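Local coordinates for protein serine protease pet (Escherichia coli, PDB 4OM9) that is a secreted autotransporter enterotoxin that acts as a serine protease and probably cleaves the host cytoskeletal protein alpha-fodrin, at residues 183-187 and 188-192; 244-247 and 248-251; 123-126 and 127-131; 214-217 and 218-221. One frame throughout, in Å; residues are numbered along the deposited sequence.

In the fold
All four interactions lie in the protease part of the chain, away from the long beta-helix. Interactions 1 and 4 are the turn ends of two hairpins in the same antiparallel sheet. Interactions 2 and 3 are helix starts. Interaction 3 is a surface contact; the other three are partly buried. Each helix start has an N-cap, an aspartate in 244-251 and an asparagine in 123-131. The hairpin ends differ too: a threonine and a lysine bind the turn of interaction 1, whereas one aspartate gathers backbone N-H groups in interaction 4. Tyr123 links three sites, packing on Val191 of interaction 1 and Pro244 of interaction 2.

Interaction 1 (183-187 and 188-192); sequences ANTVG and GNKVE
The amides of Asn184 and Asn189 lie on one face of a beta hairpin, with Asn189 OD1 set 4.0 Å from Asn184 CA. Their planes are nearly perpendicular, and one water bridges the two amides, donating to both OD1 atoms. Tyr123 packs against the Asn189 side chain. Ala183, Thr185 and Lys190 are on the opposite face. The hairpin joins strands 172-185 and 188-195 of the protease sheet. Its turn is close to type II, with Gly187 at phi 117°. Ala183 and Lys190 form the hydrogen-bonded pair nearest the turn with sound geometry. Lys190 N donates to Ala183 O at 3.0 Å.

Thr185 OG1 donates to Gly188 O at 2.7 Å and meets it nearly end-on, with a C=O...donor angle of 166°. Chi1 of 63° places this hydroxyl between the backbone N and carbonyl carbon, aimed across the turn. The Lys190 side chain crosses the threonine at about a right angle. Its chain bends at the last torsion, and NZ donates to Thr185 OG1 at 3.3 Å. NZ also bonds Asn100 OD1. A second water accepts from Lys190 NZ and donates to Val186 O, the same oxygen that NZ reaches directly in a weak 3.4 Å bond.

Interaction 2 (244-247 and 248-251); sequences PFDS and KTTN
Asp246 and Thr249 are joined by two side-chain hydrogen bonds. Asp246 OD1 accepts from Thr249 N at 3.1 Å, and the bond is almost straight, 175° at the hydrogen. Asp246 OD2 accepts from Thr249 OG1 at a short 2.5 Å. Both donors approach from above the carboxylate plane. The two side chains cross at about a right angle. With chi1 at 177°, Asp246 CG is anti to its own backbone N, which swings the carboxylate over the first turn of the helix. Two bonds to one residue should restrict rotation of the group.

This is an N-cap. Asp246 sits right before helix 247-255, which follows the last strand, 239-244, of the protease sheet. Such a placement recalls the C-terminal helix of chymotrypsin-like proteases. Charge also plays a part. The negative carboxylate lies at the helix start, where it would probably be stabilised by the helix dipole. The tail of Lys248 forms a salt bridge with Glu252.

Backbone acceptors make the next group. Asp246 O takes two bonds from Thr250, one from N at 3.0 Å and one from OG1 at 2.6 Å. They come from opposite faces of the carbonyl plane. Ser247 O accepts from Asn251 N at 2.7 Å, as in a regular helical turn.

The van der Waals contacts are few. The Phe245 and Thr250 side chains cross at about a right angle. Phe245 CE1 lies 3.3 Å from Thr250 OG1, and the nonpolar touch is Phe245 CZ to Thr250 CB at 4.0 Å. Phe102 of strand 102-107 packs on Asp246, Thr249 and Thr250.

Interaction 3 (123-126 and 127-131); sequences YNEN and NQNII
Tyr123 meets the helix lightly, its carbonyl O lying 4.1 Å from Ile130 CD1. It opens the approach to an N-capped helix, 127-134, on the surface of the protease part. Its ring turns to the neighbouring hairpin, where OH bonds Leu181 O and Arg182 makes a cation-pi contact. Arg182 also bonds Tyr123 O and the side-chain OD1 of Asn127, which turns away from this contact.

Glu125 is next to touch. Its CB packs on Ile130 CG1 at 3.8 Å. Ile130 CD1 also comes close to the Glu125 carbonyl oxygen, so the isoleucine tucks under the incoming chain. The Glu125 chain bends at chi2, -82°, and folds its carboxylate toward Asn129. There OE1 accepts a weak hydrogen bond from Asn129 ND2 at 3.2 Å. The carboxylate and amide planes are 56° apart, so the groups are twisted against each other.

Asn126 is the N-cap. Chi1 of 61° sets CG between its backbone N and carbonyl carbon and brings the amide back over the helix start. Asn126 O begins the regular helical bonding by accepting from Ile130 N at 3.2 Å. The cap bond itself runs from Asn129 N to Asn126 OD1, 2.9 Å long, with the donor nearly in line with the side-chain C=O.

Interaction 4 (214-217 and 218-221); sequences VFDN and KEDK
A tight hairpin end turns the chain from strand 211-216 into strand 221-232, and Asp216 pairs with Lys221 across it. Asp216 N donates to Lys221 O at 2.9 Å. The return bond, Lys221 N to Asp216 O, is weak at 3.4 Å.

Asp216 OD1 accepts from two backbone N-H groups of the turn. One is Lys218 N at 2.9 Å, nearly along the C-O axis, and this closes an Asx turn. The other is Glu219 N at 3.0 Å, this time from well above the carboxylate plane. Chi1 of -174° puts Asp216 CG anti to the backbone N, which points the carboxylate at these two N-H groups. Arg133 of helix 127-134 adds a salt bridge to the same oxygen.

The hairpin belongs to the antiparallel sheet of the protease part, and its return strand begins with a G1 beta bulge. Asp220 and Lys221 both face Asp216, with Asp220 in a left-handed backbone conformation, phi 50°.

The Phe215 ring packs against the bulge. Phe215 CE1 lies 3.3 Å from Lys221 N, and CZ lies 3.6 Å from Asp220 CA. Trp222 also meets this ring. The Asp216 and Glu219 side chains lie side by side, with Glu219 CG 3.3 Å from Asp216 OD2. Any repulsion between the two carboxylates is probably offset by Arg133, which pairs with Asp216 and packs on Glu219. Lys221 NZ reaches Asp118 in a salt bridge.

Interaction 1 (183-187 and 188-192)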
ATOM      1  N   ALA A 183       5.971  -4.141  46.936  1.00 40.27           N
ATOM      2  CA  ALA A 183       4.840  -4.297  47.845  1.00 41.18           C
ATOM      3  C   ALA A 183       4.984  -5.556  48.709  1.00 41.51           C
ATOM      4  O   ALA A 183       5.316  -6.629  48.198  1.00 39.84           O
ATOM      5  CB  ALA A 183       3.545  -4.347  47.065  1.00 40.28           C
ATOM      6  N   ASN A 184       4.727  -5.409  50.011  1.00 43.94           N
ATOM      7  CA  ASN A 184       4.869  -6.511  50.965  1.00 47.89           C
ATOM      8  C   ASN A 184       3.624  -7.384  51.025  1.00 50.44           C
ATOM      9  O   ASN A 184       2.684  -7.097  51.759  1.00 54.75           O
ATOM     10  CB  ASN A 184       5.184  -5.967  52.365  1.00 49.99           C
ATOM     11  CG  ASN A 184       5.194  -7.051  53.434  1.00 49.28           C
ATOM     12  OD1 ASN A 184       5.763  -8.133  53.251  1.00 49.00           O
ATOM     13  ND2 ASN A 184       4.555  -6.766  54.555  1.00 48.02           N
ATOM     14  N   THR A 185       3.614  -8.460  50.260  1.00 50.27           N
ATOM     15  CA  THR A 185       2.435  -9.304  50.229  1.00 51.95           C
ATOM     16  C   THR A 185       2.730 -10.675  50.805  1.00 47.83           C
ATOM     17  O   THR A 185       3.881 -11.013  51.082  1.00 47.81           O
ATOM     18  CB  THR A 185       1.921  -9.483  48.817  1.00 47.31           C
ATOM     19  OG1 THR A 185       2.922 -10.162  48.049  1.00 47.30           O
ATOM     20  CG2 THR A 185       1.615  -8.137  48.183  1.00 45.60           C
ATOM     21  N   VAL A 186       1.685 -11.469  50.982  1.00 39.60           N
ATOM     22  CA  VAL A 186       1.888 -12.856  51.333  1.00 43.38           C
ATOM     23  C   VAL A 186       2.527 -13.572  50.146  1.00 41.78           C
ATOM     24  O   VAL A 186       2.006 -13.550  49.026  1.00 39.16           O
ATOM     25  CB  VAL A 186       0.577 -13.542  51.737  1.00 49.95           C
ATOM     26  CG1 VAL A 186      -0.544 -13.134  50.811  1.00 53.45           C
ATOM     27  CG2 VAL A 186       0.753 -15.045  51.737  1.00 48.56           C
ATOM     28  N   GLY A 187       3.676 -14.189  50.398  1.00 39.80           N
ATOM     29  CA  GLY A 187       4.393 -14.915  49.372  1.00 32.74           C
ATOM     30  C   GLY A 187       5.740 -14.276  49.120  1.00 32.40           C
ATOM     31  O   GLY A 187       6.698 -14.964  48.766  1.00 36.09           O
ATOM     32  N   GLY A 188       5.818 -12.964  49.305  1.00 30.88           N
ATOM     33  CA  GLY A 188       7.045 -12.234  49.043  1.00 30.73           C
ATOM     34  C   GLY A 188       6.772 -10.894  48.371  1.00 32.76           C
ATOM     35  O   GLY A 188       5.621 -10.521  48.135  1.00 32.90           O
ATOM     36  N   ASN A 189       7.838 -10.160  48.072  1.00 35.05           N
ATOM     37  CA  ASN A 189       7.715  -8.853  47.444  1.00 34.23           C
ATOM     38  C   ASN A 189       7.158  -8.899  46.013  1.00 36.32           C
ATOM     39  O   ASN A 189       7.578  -9.730  45.201  1.00 32.20           O
ATOM     40  CB  ASN A 189       9.070  -8.162  47.451  1.00 37.35           C
ATOM     41  CG  ASN A 189       9.369  -7.513  48.785  1.00 42.21           C
ATOM     42  OD1 ASN A 189       8.542  -7.550  49.699  1.00 41.83           O
ATOM     43  ND2 ASN A 189      10.548  -6.912  48.905  1.00 38.29           N
ATOM     44  N   LYS A 190       6.216  -8.001  45.717  1.00 35.61           N
ATOM     45  CA  LYS A 190       5.545  -7.973  44.423  1.00 32.10           C
ATOM     46  C   LYS A 190       5.349  -6.556  43.906  1.00 35.03           C
ATOM     47  O   LYS A 190       5.133  -5.619  44.671  1.00 37.79           O
ATOM     48  CB  LYS A 190       4.182  -8.675  44.504  1.00 35.26           C
ATOM     49  CG  LYS A 190       4.239 -10.203  44.685  1.00 33.93           C
ATOM     50  CD  LYS A 190       2.834 -10.795  44.591  1.00 35.73           C
ATOM     51  CE  LYS A 190       2.843 -12.293  44.734  1.00 36.02           C
ATOM     52  NZ  LYS A 190       3.396 -12.703  46.069  1.00 38.51           N
ATOM     53  N   VAL A 191       5.395  -6.404  42.590  1.00 34.67           N
ATOM     54  CA  VAL A 191       5.218  -5.101  41.980  1.00 31.77           C
ATOM     55  C   VAL A 191       3.742  -4.759  41.948  1.00 34.97           C
ATOM     56  O   VAL A 191       2.897  -5.592  41.635  1.00 34.15           O
ATOM     57  CB  VAL A 191       5.825  -5.059  40.583  1.00 33.13           C
ATOM     58  CG1 VAL A 191       5.427  -3.778  39.841  1.00 32.56           C
ATOM     59  CG2 VAL A 191       7.328  -5.170  40.688  1.00 29.19           C
ATOM     60  N   GLU A 192       3.438  -3.523  42.323  1.00 36.20           N
ATOM     61  CA  GLU A 192       2.064  -3.070  42.432  1.00 36.25           C
ATOM     62  C   GLU A 192       1.828  -1.986  41.405  1.00 34.80           C
ATOM     63  O   GLU A 192       2.664  -1.098  41.229  1.00 33.70           O
ATOM     64  CB  GLU A 192       1.777  -2.556  43.848  1.00 38.04           C
ATOM     65  CG  GLU A 192       0.378  -1.969  44.051  1.00 39.08           C
ATOM     66  CD  GLU A 192       0.263  -1.202  45.384  1.00 41.84           C
ATOM     67  OE1 GLU A 192       0.476   0.026  45.377  1.00 41.23           O
ATOM     68  OE2 GLU A 192      -0.028  -1.825  46.427  1.00 39.50           O
TER
HETATM   69  O   HOH W   1       6.874  -8.981  51.083  1.00 45.99           O
HETATM   70  O   HOH W   2       2.865 -15.255  46.449  1.00 30.72           O

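Interaction 2 (244-247 and 248-251)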
ATOM      1  N   PRO A 244       7.169 -10.781  40.040  1.00 33.56           N
ATOM      2  CA  PRO A 244       8.340 -10.392  39.253  1.00 32.98           C
ATOM      3  C   PRO A 244       8.949 -11.588  38.555  1.00 32.56           C
ATOM      4  O   PRO A 244       9.119 -12.635  39.201  1.00 34.07           O
ATOM      5  CB  PRO A 244       9.306  -9.826  40.300  1.00 34.53           C
ATOM      6  CG  PRO A 244       8.439  -9.497  41.488  1.00 37.11           C
ATOM      7  CD  PRO A 244       7.369 -10.541  41.480  1.00 33.78           C
ATOM      8  N   PHE A 245       9.281 -11.451  37.274  1.00 35.43           N
ATOM      9  CA  PHE A 245       9.895 -12.564  36.546  1.00 38.37           C
ATOM     10  C   PHE A 245      11.119 -13.119  37.267  1.00 40.02           C
ATOM     11  O   PHE A 245      11.969 -12.361  37.724  1.00 39.29           O
ATOM     12  CB  PHE A 245      10.314 -12.157  35.129  1.00 34.68           C
ATOM     13  CG  PHE A 245      11.202 -13.178  34.466  1.00 37.85           C
ATOM     14  CD1 PHE A 245      10.654 -14.302  33.876  1.00 38.41           C
ATOM     15  CD2 PHE A 245      12.581 -13.037  34.475  1.00 38.42           C
ATOM     16  CE1 PHE A 245      11.467 -15.260  33.281  1.00 42.19           C
ATOM     17  CE2 PHE A 245      13.391 -13.976  33.882  1.00 42.43           C
ATOM     18  CZ  PHE A 245      12.836 -15.093  33.284  1.00 42.19           C
ATOM     19  N   ASP A 246      11.232 -14.441  37.318  1.00 36.06           N
ATOM     20  CA  ASP A 246      12.280 -15.083  38.130  1.00 35.92           C
ATOM     21  C   ASP A 246      13.238 -15.923  37.273  1.00 34.08           C
ATOM     22  O   ASP A 246      12.925 -17.045  36.902  1.00 31.14           O
ATOM     23  CB  ASP A 246      11.626 -15.939  39.220  1.00 33.08           C
ATOM     24  CG  ASP A 246      12.632 -16.712  40.071  1.00 33.49           C
ATOM     25  OD1 ASP A 246      13.860 -16.671  39.834  1.00 40.03           O
ATOM     26  OD2 ASP A 246      12.169 -17.381  41.010  1.00 35.07           O
ATOM     27  N   SER A 247      14.419 -15.364  37.024  1.00 34.10           N
ATOM     28  CA  SER A 247      15.474 -15.985  36.232  1.00 36.88           C
ATOM     29  C   SER A 247      15.998 -17.311  36.774  1.00 40.69           C
ATOM     30  O   SER A 247      16.150 -18.293  36.047  1.00 39.93           O
ATOM     31  CB  SER A 247      16.649 -15.022  36.129  1.00 37.39           C
ATOM     32  OG  SER A 247      16.691 -14.435  34.848  1.00 42.86           O
ATOM     33  N   LYS A 248      16.323 -17.298  38.054  1.00 40.10           N
ATOM     34  CA  LYS A 248      16.900 -18.435  38.731  1.00 37.96           C
ATOM     35  C   LYS A 248      16.020 -19.671  38.625  1.00 35.86           C
ATOM     36  O   LYS A 248      16.492 -20.746  38.272  1.00 37.77           O
ATOM     37  CB  LYS A 248      17.139 -18.078  40.199  1.00 39.83           C
ATOM     38  CG  LYS A 248      17.610 -19.225  41.062  1.00 44.43           C
ATOM     39  CD  LYS A 248      17.671 -18.782  42.525  1.00 52.46           C
ATOM     40  CE  LYS A 248      18.249 -19.874  43.396  1.00 55.52           C
ATOM     41  NZ  LYS A 248      17.586 -21.188  43.116  1.00 57.90           N
ATOM     42  N   THR A 249      14.741 -19.524  38.944  1.00 34.54           N
ATOM     43  CA  THR A 249      13.806 -20.640  38.868  1.00 32.20           C
ATOM     44  C   THR A 249      13.560 -21.025  37.409  1.00 34.29           C
ATOM     45  O   THR A 249      13.450 -22.204  37.072  1.00 33.03           O
ATOM     46  CB  THR A 249      12.468 -20.293  39.550  1.00 34.44           C
ATOM     47  OG1 THR A 249      12.713 -19.855  40.896  1.00 35.32           O
ATOM     48  CG2 THR A 249      11.536 -21.503  39.563  1.00 34.47           C
ATOM     49  N   THR A 250      13.469 -20.017  36.542  1.00 34.11           N
ATOM     50  CA  THR A 250      13.352 -20.261  35.113  1.00 34.45           C
ATOM     51  C   THR A 250      14.507 -21.110  34.599  1.00 34.91           C
ATOM     52  O   THR A 250      14.305 -22.071  33.854  1.00 32.72           O
ATOM     53  CB  THR A 250      13.321 -18.947  34.312  1.00 30.36           C
ATOM     54  OG1 THR A 250      12.156 -18.202  34.679  1.00 34.30           O
ATOM     55  CG2 THR A 250      13.290 -19.230  32.795  1.00 30.26           C
ATOM     56  N   ASN A 251      15.719 -20.751  35.002  1.00 39.21           N
ATOM     57  CA  ASN A 251      16.905 -21.399  34.473  1.00 37.50           C
ATOM     58  C   ASN A 251      17.048 -22.789  35.036  1.00 37.98           C
ATOM     59  O   ASN A 251      17.566 -23.692  34.376  1.00 43.52           O
ATOM     60  CB  ASN A 251      18.147 -20.557  34.750  1.00 38.21           C
ATOM     61  CG  ASN A 251      18.247 -19.370  33.807  1.00 41.87           C
ATOM     62  OD1 ASN A 251      17.600 -19.351  32.751  1.00 42.82           O
ATOM     63  ND2 ASN A 251      19.052 -18.381  34.175  1.00 43.48           N
TER

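Interaction 3 (123-126 and 127-131)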
ATOM      1  N   TYR A 123      14.780  -8.114  39.023  1.00 35.47           N
ATOM      2  CA  TYR A 123      14.128  -7.581  40.216  1.00 38.40           C
ATOM      3  C   TYR A 123      15.093  -7.272  41.360  1.00 41.55           C
ATOM      4  O   TYR A 123      14.736  -6.559  42.287  1.00 44.79           O
ATOM      5  CB  TYR A 123      13.064  -8.563  40.717  1.00 35.22           C
ATOM      6  CG  TYR A 123      12.047  -7.950  41.670  1.00 34.65           C
ATOM      7  CD1 TYR A 123      11.436  -6.731  41.378  1.00 34.42           C
ATOM      8  CD2 TYR A 123      11.662  -8.615  42.832  1.00 35.23           C
ATOM      9  CE1 TYR A 123      10.483  -6.174  42.229  1.00 34.77           C
ATOM     10  CE2 TYR A 123      10.716  -8.074  43.687  1.00 35.59           C
ATOM     11  CZ  TYR A 123      10.130  -6.842  43.385  1.00 35.36           C
ATOM     12  OH  TYR A 123       9.186  -6.312  44.226  1.00 35.86           O
ATOM     13  N   ASN A 124      16.304  -7.814  41.293  1.00 46.98           N
ATOM     14  CA  ASN A 124      17.264  -7.696  42.384  1.00 46.98           C
ATOM     15  C   ASN A 124      18.182  -6.492  42.283  1.00 49.75           C
ATOM     16  O   ASN A 124      19.093  -6.333  43.095  1.00 55.70           O
ATOM     17  CB  ASN A 124      18.112  -8.958  42.468  1.00 49.70           C
ATOM     18  CG  ASN A 124      17.279 -10.182  42.706  1.00 53.28           C
ATOM     19  OD1 ASN A 124      16.241 -10.119  43.365  1.00 52.33           O
ATOM     20  ND2 ASN A 124      17.714 -11.308  42.155  1.00 53.08           N
ATOM     21  N   GLU A 125      17.951  -5.657  41.278  1.00 47.40           N
ATOM     22  CA  GLU A 125      18.621  -4.368  41.185  1.00 47.27           C
ATOM     23  C   GLU A 125      17.948  -3.468  42.185  1.00 46.61           C
ATOM     24  O   GLU A 125      16.782  -3.688  42.505  1.00 49.32           O
ATOM     25  CB  GLU A 125      18.520  -3.781  39.774  1.00 49.03           C
ATOM     26  CG  GLU A 125      19.426  -4.427  38.741  1.00 50.98           C
ATOM     27  CD  GLU A 125      20.836  -3.876  38.790  1.00 63.78           C
ATOM     28  OE1 GLU A 125      21.189  -3.082  37.889  1.00 63.43           O
ATOM     29  OE2 GLU A 125      21.588  -4.227  39.729  1.00 70.02           O
ATOM     30  N   ASN A 126      18.653  -2.462  42.692  1.00 51.78           N
ATOM     31  CA  ASN A 126      18.019  -1.547  43.641  1.00 52.69           C
ATOM     32  C   ASN A 126      17.000  -0.643  42.939  1.00 47.32           C
ATOM     33  O   ASN A 126      17.014  -0.497  41.711  1.00 44.86           O
ATOM     34  CB  ASN A 126      19.065  -0.709  44.408  1.00 54.68           C
ATOM     35  CG  ASN A 126      19.921   0.165  43.502  1.00 53.59           C
ATOM     36  OD1 ASN A 126      19.434   0.773  42.549  1.00 53.97           O
ATOM     37  ND2 ASN A 126      21.205   0.241  43.810  1.00 56.79           N
ATOM     38  N   ASN A 127      16.119  -0.047  43.733  1.00 46.03           N
ATOM     39  CA  ASN A 127      15.021   0.757  43.218  1.00 46.49           C
ATOM     40  C   ASN A 127      15.433   1.868  42.253  1.00 47.70           C
ATOM     41  O   ASN A 127      14.792   2.054  41.209  1.00 48.06           O
ATOM     42  CB  ASN A 127      14.238   1.354  44.382  1.00 50.37           C
ATOM     43  CG  ASN A 127      13.278   0.367  44.994  1.00 47.91           C
ATOM     44  OD1 ASN A 127      13.382  -0.833  44.758  1.00 46.81           O
ATOM     45  ND2 ASN A 127      12.331   0.865  45.779  1.00 53.44           N
ATOM     46  N   GLN A 128      16.504   2.586  42.574  1.00 41.16           N
ATOM     47  CA  GLN A 128      16.937   3.669  41.700  1.00 44.87           C
ATOM     48  C   GLN A 128      17.387   3.159  40.311  1.00 40.54           C
ATOM     49  O   GLN A 128      17.111   3.800  39.297  1.00 39.26           O
ATOM     50  CB  GLN A 128      18.056   4.474  42.353  1.00 41.45           C
ATOM     51  CG  GLN A 128      18.393   5.770  41.612  1.00 43.19           C
ATOM     52  CD  GLN A 128      17.211   6.722  41.483  1.00 44.98           C
ATOM     53  OE1 GLN A 128      16.791   7.373  42.457  1.00 46.05           O
ATOM     54  NE2 GLN A 128      16.675   6.826  40.265  1.00 45.82           N
ATOM     55  N   ASN A 129      18.068   2.013  40.277  1.00 50.17           N
ATOM     56  CA  ASN A 129      18.558   1.440  39.029  1.00 52.83           C
ATOM     57  C   ASN A 129      17.408   1.023  38.115  1.00 50.40           C
ATOM     58  O   ASN A 129      17.443   1.242  36.905  1.00 48.60           O
ATOM     59  CB  ASN A 129      19.465   0.234  39.300  1.00 57.32           C
ATOM     60  CG  ASN A 129      20.932   0.621  39.451  1.00 58.41           C
ATOM     61  OD1 ASN A 129      21.280   1.802  39.513  1.00 57.16           O
ATOM     62  ND2 ASN A 129      21.796  -0.384  39.517  1.00 53.88           N
ATOM     63  N   ILE A 130      16.391   0.425  38.714  1.00 41.99           N
ATOM     64  CA  ILE A 130      15.214  -0.005  37.981  1.00 39.57           C
ATOM     65  C   ILE A 130      14.430   1.204  37.438  1.00 39.38           C
ATOM     66  O   ILE A 130      13.930   1.189  36.305  1.00 36.47           O
ATOM     67  CB  ILE A 130      14.329  -0.890  38.881  1.00 35.56           C
ATOM     68  CG1 ILE A 130      15.134  -2.111  39.339  1.00 37.48           C
ATOM     69  CG2 ILE A 130      13.076  -1.325  38.169  1.00 34.62           C
ATOM     70  CD1 ILE A 130      14.331  -3.115  40.139  1.00 36.72           C
ATOM     71  N   ILE A 131      14.345   2.253  38.248  1.00 39.80           N
ATOM     72  CA  ILE A 131      13.664   3.473  37.855  1.00 39.60           C
ATOM     73  C   ILE A 131      14.365   4.114  36.662  1.00 42.87           C
ATOM     74  O   ILE A 131      13.718   4.473  35.683  1.00 44.89           O
ATOM     75  CB  ILE A 131      13.592   4.478  39.023  1.00 44.56           C
ATOM     76  CG1 ILE A 131      12.642   3.954  40.106  1.00 46.59           C
ATOM     77  CG2 ILE A 131      13.153   5.869  38.519  1.00 43.17           C
ATOM     78  CD1 ILE A 131      12.842   4.573  41.457  1.00 43.80           C
TER

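Interaction 4 (214-217 and 218-221)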
ATOM      1  N   VAL A 214       7.326  -3.855  30.453  1.00 27.47           N
ATOM      2  CA  VAL A 214       7.946  -2.654  30.936  1.00 29.00           C
ATOM      3  C   VAL A 214       9.114  -2.372  29.989  1.00 29.44           C
ATOM      4  O   VAL A 214       9.623  -3.289  29.363  1.00 32.50           O
ATOM      5  CB  VAL A 214       8.315  -2.857  32.425  1.00 32.24           C
ATOM      6  CG1 VAL A 214       9.773  -2.659  32.692  1.00 31.53           C
ATOM      7  CG2 VAL A 214       7.422  -2.016  33.313  1.00 28.98           C
ATOM      8  N   PHE A 215       9.482  -1.113  29.799  1.00 32.04           N
ATOM      9  CA  PHE A 215      10.329  -0.759  28.663  1.00 34.16           C
ATOM     10  C   PHE A 215      11.701  -0.249  29.071  1.00 34.19           C
ATOM     11  O   PHE A 215      11.828   0.772  29.755  1.00 38.63           O
ATOM     12  CB  PHE A 215       9.611   0.279  27.797  1.00 34.39           C
ATOM     13  CG  PHE A 215      10.400   0.743  26.596  1.00 35.68           C
ATOM     14  CD1 PHE A 215      10.388   0.017  25.412  1.00 37.75           C
ATOM     15  CD2 PHE A 215      11.122   1.927  26.642  1.00 43.02           C
ATOM     16  CE1 PHE A 215      11.100   0.449  24.299  1.00 38.32           C
ATOM     17  CE2 PHE A 215      11.834   2.371  25.537  1.00 41.31           C
ATOM     18  CZ  PHE A 215      11.823   1.621  24.354  1.00 44.14           C
ATOM     19  N   ASP A 216      12.721  -0.969  28.626  1.00 33.85           N
ATOM     20  CA  ASP A 216      14.120  -0.684  28.924  1.00 37.66           C
ATOM     21  C   ASP A 216      14.606   0.534  28.143  1.00 44.79           C
ATOM     22  O   ASP A 216      14.618   0.515  26.910  1.00 46.39           O
ATOM     23  CB  ASP A 216      14.954  -1.929  28.591  1.00 39.92           C
ATOM     24  CG  ASP A 216      16.424  -1.820  29.001  1.00 49.54           C
ATOM     25  OD1 ASP A 216      17.028  -0.724  28.898  1.00 47.56           O
ATOM     26  OD2 ASP A 216      16.985  -2.873  29.395  1.00 43.57           O
ATOM     27  N   ASN A 217      15.001   1.578  28.878  1.00 51.22           N
ATOM     28  CA  ASN A 217      15.496   2.871  28.358  1.00 52.20           C
ATOM     29  C   ASN A 217      16.726   2.827  27.480  1.00 56.50           C
ATOM     30  O   ASN A 217      16.875   3.635  26.569  1.00 58.14           O
ATOM     31  CB  ASN A 217      15.850   3.814  29.523  1.00 50.73           C
ATOM     32  CG  ASN A 217      14.730   4.722  29.890  1.00 60.40           C
ATOM     33  OD1 ASN A 217      13.962   5.155  29.026  1.00 71.01           O
ATOM     34  ND2 ASN A 217      14.612   5.025  31.176  1.00 53.46           N
ATOM     35  N   LYS A 218      17.644   1.931  27.824  1.00 49.78           N
ATOM     36  CA  LYS A 218      18.975   1.940  27.241  1.00 53.06           C
ATOM     37  C   LYS A 218      19.070   0.941  26.110  1.00 50.55           C
ATOM     38  O   LYS A 218      19.860   1.104  25.187  1.00 56.89           O
ATOM     39  CB  LYS A 218      20.022   1.623  28.305  1.00 55.39           C
ATOM     40  CG  LYS A 218      19.943   2.502  29.539  1.00 57.60           C
ATOM     41  CD  LYS A 218      20.133   3.966  29.197  1.00 56.47           C
ATOM     42  CE  LYS A 218      20.365   4.795  30.448  1.00 56.77           C
ATOM     43  NZ  LYS A 218      19.222   4.720  31.395  1.00 55.55           N
ATOM     44  N   GLU A 219      18.261  -0.107  26.195  1.00 60.03           N
ATOM     45  CA  GLU A 219      18.273  -1.158  25.193  1.00 55.94           C
ATOM     46  C   GLU A 219      17.143  -0.949  24.202  1.00 55.34           C
ATOM     47  O   GLU A 219      17.075  -1.629  23.186  1.00 58.05           O
ATOM     48  CB  GLU A 219      18.160  -2.530  25.858  1.00 57.10           C
ATOM     49  CG  GLU A 219      19.176  -2.776  26.964  1.00 54.14           C
ATOM     50  CD  GLU A 219      20.563  -3.138  26.445  1.00 61.07           C
ATOM     51  OE1 GLU A 219      21.087  -2.433  25.559  1.00 64.71           O
ATOM     52  OE2 GLU A 219      21.134  -4.137  26.933  1.00 64.80           O
ATOM     53  N   ASP A 220      16.268   0.006  24.514  1.00 54.22           N
ATOM     54  CA  ASP A 220      15.124   0.345  23.674  1.00 55.78           C
ATOM     55  C   ASP A 220      14.333  -0.902  23.282  1.00 53.09           C
ATOM     56  O   ASP A 220      14.237  -1.263  22.106  1.00 50.23           O
ATOM     57  CB  ASP A 220      15.589   1.116  22.439  1.00 52.92           C
ATOM     58  CG  ASP A 220      16.443   2.324  22.803  1.00 67.15           C
ATOM     59  OD1 ASP A 220      15.883   3.347  23.272  1.00 57.35           O
ATOM     60  OD2 ASP A 220      17.682   2.241  22.629  1.00 69.60           O
ATOM     61  N   LYS A 221      13.776  -1.561  24.292  1.00 49.90           N
ATOM     62  CA  LYS A 221      13.021  -2.785  24.082  1.00 43.64           C
ATOM     63  C   LYS A 221      12.037  -3.054  25.210  1.00 38.40           C
ATOM     64  O   LYS A 221      12.309  -2.765  26.368  1.00 36.22           O
ATOM     65  CB  LYS A 221      13.971  -3.971  23.945  1.00 43.73           C
ATOM     66  CG  LYS A 221      14.898  -4.152  25.142  1.00 42.92           C
ATOM     67  CD  LYS A 221      15.572  -5.512  25.112  1.00 39.42           C
ATOM     68  CE  LYS A 221      16.401  -5.751  26.374  1.00 41.12           C
ATOM     69  NZ  LYS A 221      17.016  -7.110  26.365  1.00 36.90           N
TER